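Penaeus monodon metallodensovirus major capsid protein (Penaeus monodon metallodensovirus, PDB 6WH7) builds the 60-subunit capsid shell of this shrimp densovirus, each copy contributing a beta-rich domain probably of the parvoviral jelly-roll type. Local coordinates at residues T49-Y52 with I53-S56; Y210-Q213 with G214-A217; L318-A321 with N322-L325. One frame throughout, in Å; residues are numbered along the deposited sequence.

Contact 1: T49-Y52 with I53-S56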
# COMPACT_ATOMS: atom_id res chain seq x y z
N THR A 49 15.42 -80.37 -33.09
CA THR A 49 14.31 -81.17 -32.61
C THR A 49 13.87 -80.71 -31.22
O THR A 49 14.57 -79.97 -30.53
CB THR A 49 14.70 -82.64 -32.58
OG1 THR A 49 15.83 -82.81 -31.72
CG2 THR A 49 15.07 -83.10 -33.95
N THR A 50 12.68 -81.15 -30.83
CA THR A 50 12.15 -80.81 -29.52
C THR A 50 13.02 -81.38 -28.41
O THR A 50 13.75 -82.35 -28.58
CB THR A 50 10.73 -81.33 -29.35
OG1 THR A 50 10.72 -82.75 -29.52
CG2 THR A 50 9.80 -80.70 -30.36
N ASP A 51 12.93 -80.75 -27.24
CA ASP A 51 13.70 -81.16 -26.08
C ASP A 51 13.06 -82.38 -25.43
O ASP A 51 11.87 -82.37 -25.12
CB ASP A 51 13.78 -80.01 -25.09
CG ASP A 51 14.59 -80.35 -23.87
OD1 ASP A 51 15.82 -80.52 -24.01
OD2 ASP A 51 14.01 -80.43 -22.77
N TYR A 52 13.85 -83.43 -25.23
CA TYR A 52 13.42 -84.58 -24.46
C TYR A 52 13.87 -84.54 -23.01
O TYR A 52 13.51 -85.44 -22.25
CB TYR A 52 13.91 -85.88 -25.10
CG TYR A 52 13.26 -86.23 -26.40
CD1 TYR A 52 11.96 -85.86 -26.66
CD2 TYR A 52 13.92 -87.01 -27.33
CE1 TYR A 52 11.35 -86.20 -27.84
CE2 TYR A 52 13.31 -87.36 -28.51
CZ TYR A 52 12.02 -86.95 -28.75
OH TYR A 52 11.41 -87.29 -29.92
N ILE A 53 14.65 -83.54 -22.61
CA ILE A 53 15.15 -83.53 -21.24
C ILE A 53 14.09 -83.02 -20.28
O ILE A 53 13.94 -83.54 -19.17
CB ILE A 53 16.44 -82.71 -21.14
CG1 ILE A 53 17.59 -83.45 -21.80
CG2 ILE A 53 16.78 -82.41 -19.70
CD1 ILE A 53 18.86 -82.65 -21.82
N ALA A 54 13.32 -82.00 -20.69
CA ALA A 54 12.43 -81.32 -19.76
C ALA A 54 11.46 -82.28 -19.09
O ALA A 54 11.24 -82.20 -17.88
CB ALA A 54 11.66 -80.22 -20.49
N LEU A 55 10.88 -83.20 -19.86
CA LEU A 55 9.91 -84.13 -19.30
C LEU A 55 10.55 -85.25 -18.49
O LEU A 55 9.90 -85.80 -17.60
CB LEU A 55 9.06 -84.74 -20.41
CG LEU A 55 8.04 -83.82 -21.06
CD1 LEU A 55 7.47 -84.49 -22.27
CD2 LEU A 55 6.93 -83.56 -20.07
N SER A 56 11.80 -85.61 -18.78
CA SER A 56 12.46 -86.60 -17.96
C SER A 56 12.90 -86.03 -16.62
O SER A 56 13.12 -86.80 -15.68
CB SER A 56 13.67 -87.17 -18.69
OG SER A 56 14.65 -86.17 -18.90

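Contact 2: Y210-Q213 with G214-A217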
# COMPACT_ATOMS: atom_id res chain seq x y z
N TYR A 210 5.71 -85.85 28.35
CA TYR A 210 4.71 -86.56 29.12
C TYR A 210 3.37 -86.22 28.50
O TYR A 210 2.91 -85.08 28.56
CB TYR A 210 4.73 -86.19 30.60
CG TYR A 210 6.01 -86.52 31.32
CD1 TYR A 210 6.93 -87.39 30.78
CD2 TYR A 210 6.21 -86.09 32.61
CE1 TYR A 210 8.08 -87.71 31.45
CE2 TYR A 210 7.35 -86.43 33.30
CZ TYR A 210 8.28 -87.24 32.72
OH TYR A 210 9.42 -87.58 33.40
N TRP A 211 2.74 -87.21 27.89
CA TRP A 211 1.60 -86.99 27.03
C TRP A 211 0.38 -87.57 27.70
O TRP A 211 0.37 -88.74 28.08
CB TRP A 211 1.87 -87.57 25.64
CG TRP A 211 0.82 -87.38 24.63
CD1 TRP A 211 0.31 -86.21 24.19
CD2 TRP A 211 0.30 -88.39 23.76
NE1 TRP A 211 -0.59 -86.42 23.18
CE2 TRP A 211 -0.60 -87.75 22.89
CE3 TRP A 211 0.47 -89.77 23.65
CZ2 TRP A 211 -1.32 -88.45 21.93
CZ3 TRP A 211 -0.24 -90.45 22.70
CH2 TRP A 211 -1.13 -89.80 21.85
N LYS A 212 -0.64 -86.74 27.87
CA LYS A 212 -1.77 -87.03 28.73
C LYS A 212 -3.02 -87.12 27.89
O LYS A 212 -3.06 -86.66 26.75
CB LYS A 212 -1.91 -85.94 29.79
CG LYS A 212 -0.75 -85.86 30.75
CD LYS A 212 -0.96 -84.81 31.80
CE LYS A 212 0.12 -84.86 32.87
NZ LYS A 212 1.44 -84.34 32.40
N GLN A 213 -4.04 -87.77 28.43
CA GLN A 213 -5.34 -87.74 27.79
C GLN A 213 -5.79 -86.30 27.61
O GLN A 213 -5.71 -85.50 28.54
CB GLN A 213 -6.37 -88.52 28.60
CG GLN A 213 -6.14 -90.00 28.67
CD GLN A 213 -7.24 -90.68 29.44
OE1 GLN A 213 -7.90 -90.05 30.27
NE2 GLN A 213 -7.47 -91.95 29.17
N GLY A 214 -6.26 -85.98 26.42
CA GLY A 214 -6.69 -84.64 26.12
C GLY A 214 -5.62 -83.74 25.55
O GLY A 214 -5.95 -82.68 25.02
N ASP A 215 -4.35 -84.13 25.65
CA ASP A 215 -3.31 -83.34 25.02
C ASP A 215 -3.42 -83.41 23.51
O ASP A 215 -4.00 -84.33 22.93
CB ASP A 215 -1.92 -83.82 25.44
CG ASP A 215 -1.55 -83.37 26.83
OD1 ASP A 215 -2.24 -82.49 27.38
OD2 ASP A 215 -0.54 -83.87 27.36
N ASP A 216 -2.85 -82.40 22.86
CA ASP A 216 -2.83 -82.35 21.41
C ASP A 216 -1.96 -83.47 20.86
O ASP A 216 -1.13 -84.06 21.57
CB ASP A 216 -2.32 -81.00 20.94
CG ASP A 216 -3.29 -79.87 21.25
OD1 ASP A 216 -4.47 -80.16 21.51
OD2 ASP A 216 -2.86 -78.70 21.24
N ALA A 217 -2.16 -83.78 19.59
CA ALA A 217 -1.45 -84.87 18.96
C ALA A 217 0.05 -84.59 18.92
O ALA A 217 0.49 -83.44 18.89
CB ALA A 217 -1.98 -85.11 17.56

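Contact 3: L318-A321 with N322-L325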
# COMPACT_ATOMS: atom_id res chain seq x y z
N LEU A 318 18.87 -98.89 -24.60
CA LEU A 318 19.16 -97.47 -24.60
C LEU A 318 19.00 -96.82 -23.24
O LEU A 318 19.10 -95.59 -23.14
CB LEU A 318 18.27 -96.76 -25.61
CG LEU A 318 18.79 -96.65 -27.04
CD1 LEU A 318 19.04 -98.00 -27.66
CD2 LEU A 318 17.75 -95.92 -27.83
N ASN A 319 18.73 -97.60 -22.20
CA ASN A 319 18.75 -97.05 -20.85
C ASN A 319 20.09 -96.36 -20.60
O ASN A 319 21.14 -96.94 -20.91
CB ASN A 319 18.55 -98.16 -19.82
CG ASN A 319 18.30 -97.61 -18.43
OD1 ASN A 319 17.67 -96.57 -18.27
ND2 ASN A 319 18.81 -98.30 -17.42
N PRO A 320 20.09 -95.14 -20.08
CA PRO A 320 21.36 -94.45 -19.83
C PRO A 320 22.20 -95.20 -18.82
O PRO A 320 21.69 -95.71 -17.82
CB PRO A 320 20.92 -93.09 -19.29
CG PRO A 320 19.57 -92.91 -19.80
CD PRO A 320 18.94 -94.25 -19.84
N ALA A 321 23.49 -95.27 -19.09
CA ALA A 321 24.40 -95.83 -18.10
C ALA A 321 24.68 -94.85 -16.97
O ALA A 321 25.09 -95.29 -15.89
CB ALA A 321 25.71 -96.26 -18.75
N ASN A 322 24.46 -93.57 -17.19
CA ASN A 322 24.70 -92.58 -16.15
C ASN A 322 23.53 -92.45 -15.20
O ASN A 322 23.52 -91.54 -14.37
CB ASN A 322 25.05 -91.22 -16.76
CG ASN A 322 23.93 -90.62 -17.55
OD1 ASN A 322 22.94 -91.27 -17.84
ND2 ASN A 322 24.09 -89.36 -17.93
N ASP A 323 22.51 -93.31 -15.34
CA ASP A 323 21.56 -93.48 -14.25
C ASP A 323 22.27 -93.80 -12.95
O ASP A 323 21.82 -93.39 -11.88
CB ASP A 323 20.58 -94.60 -14.58
CG ASP A 323 19.60 -94.22 -15.66
OD1 ASP A 323 19.50 -93.01 -15.97
OD2 ASP A 323 18.93 -95.12 -16.18
N SER A 324 23.40 -94.50 -13.02
CA SER A 324 24.20 -94.77 -11.84
C SER A 324 24.67 -93.50 -11.15
O SER A 324 25.13 -93.56 -10.01
CB SER A 324 25.41 -95.61 -12.21
OG SER A 324 26.25 -94.91 -13.10
N LEU A 325 24.57 -92.35 -11.81
CA LEU A 325 24.92 -91.09 -11.18
C LEU A 325 23.81 -90.58 -10.28
O LEU A 325 24.09 -90.01 -9.23
CB LEU A 325 25.27 -90.06 -12.24
CG LEU A 325 26.74 -89.90 -12.65
CD1 LEU A 325 27.31 -91.19 -13.09
CD2 LEU A 325 26.82 -88.91 -13.79

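Contact 1: T49-Y52 with I53-S56
Asp51 reaches forward over the first turn of a short helix, and its OD2 accepts the backbone N-H of Ala54 at 2.7 Å from that nitrogen. This is a capping bond: the N-H groups at the start of a helix lack carbonyl partners one turn back, and the carboxylate supplies one. With CG anti to the backbone N (chi1 -178°) the acid swings towards the helix. The N-H meets OD2 on its syn side, 29° out of the carboxylate plane. The other oxygen, OD1, lies 3.7 Å from Ile53 CB, where the two side chains cross at a slant.

Tyr52 comes next and plays a different role. Its CB bond heads away from the helix, and its side chain packs instead on Gln306, on Thr203 of a second subunit and on Lys65 of a third. Its carbonyl O lies 3.6 Å from Ser56 OG, whose hydroxyl donates instead to Ile53 O, with 2.7 Å between Ser56 OG and Ile53 O, tying down the first turn.

The whole stretch is wedged between those two neighbouring subunits: Tyr52 N bonds to Asn206 of the second, and Asp51 O accepts from Lys65 of the third. Within its own chain it links strand 47-48 to helix 53-57, just ahead of the long strand 59-75.

Contact 2: Y210-Q213 with G214-A217
Asp215 sends its side chain back across the turn towards Lys212, where OD2 accepts the backbone N-H at 2.9 Å from Lys212 N. The donor arrives well above the carboxylate plane, 52° out of it, rather than in line with the group. Having CG beside its own backbone N (chi1 -77°) brings the carboxylate round to this position, next to Lys212 CB, which is 3.5 Å from Asp215 OD2. The two side chains run side by side in the same direction, yet Lys212 NZ and Asp215 OD2 are 5.4 Å apart and not in contact, so they form no salt bridge and at most attract each other weakly. The backbone returns the favour: Asp215 N donates to Lys212 O at 3.0 Å, and Lys212 is thus held through both its N-H and its carbonyl.

Trp211, on the incoming strand, reaches across to the outgoing chain. Its indole NE1 donates to Asp216 O, 2.9 Å away, with the oxygen at the ring edge and somewhat tilted from the ring plane, while CD1 meets Asp215 CB obliquely at 3.5 Å. The polar edge of the indole is therefore satisfied by the returning chain, and the ring packs on Leu128 and Leu131 of strand 118-135.

Gly214, at phi 92°, occupies the third position of the bend, where a positive phi is needed and glycine is common. Together this is a type II beta turn from Lys212 to Asp215, buttressed by an acid and an indole. It leads from strand 207-211 to strand 218-222, which belong to different sheets, consistent with the F-G connection of a viral jelly roll.

Contact 3: L318-A321 with N322-L325
From Ala321 the backbone folds over into a short helix, its carbonyl O receiving a weak bond from Ser324 N at 3.4 Å, while within the following residues Leu325 N donates to Asn322 O. The same Ala321 oxygen takes a second donor: Ser324 OG lies 3.0 Å from Ala321 O, in the carbonyl plane. The serine's chi1 of 63° folds its hydroxyl back towards the preceding turn, and the hydroxyl bond is the firmer of the two, the backbone one being weak.

Across the turn, the side chains of Asn319 and Asp323 cross at a slant, with the amide and carboxylate planes 55° apart. Lys117 bridges the two: its ammonium makes a salt bridge to Asp323 OD2 and a weak hydrogen bond to Asn319 OD1, and its positive charge would probably favour having both oxygens nearby. The other carboxylate oxygen of Asp323 lies against the pyrrolidine ring, with OD1 3.6 Å from Pro320 CB, and has a long, weak ion pair with Arg352 of a second subunit. Asn322 comes at the proline too, its OD1 facing Pro320 CB.

Pro320 thus lies against the Asn322 and Asp323 side chains while also packing on Glu305 and Gln309. The arrangement is a tight connection between two short helices, 312-318 and 323-326; a serine hydroxyl returning to the carbonyl three residues earlier is a familiar feature of helical turns.

How the contacts relate
Contacts 1 and 3 are neighbours, with centres 16 Å apart and nearest atoms about 8 Å apart, on the same side of the chain's centre. They do not touch each other but face the same second subunit, where Ser56 and Asp323 both approach Arg352, and Ser56 and Pro320 both approach Gln164. Contact 2 lies across the chain's centre from contact 3, their centres 50 Å apart, and 52 Å from contact 1. Assembly brings the distant ends together: Tyr210 of contact 2 pairs with a strand of another subunit and packs on that copy's Trp47 and Thr49.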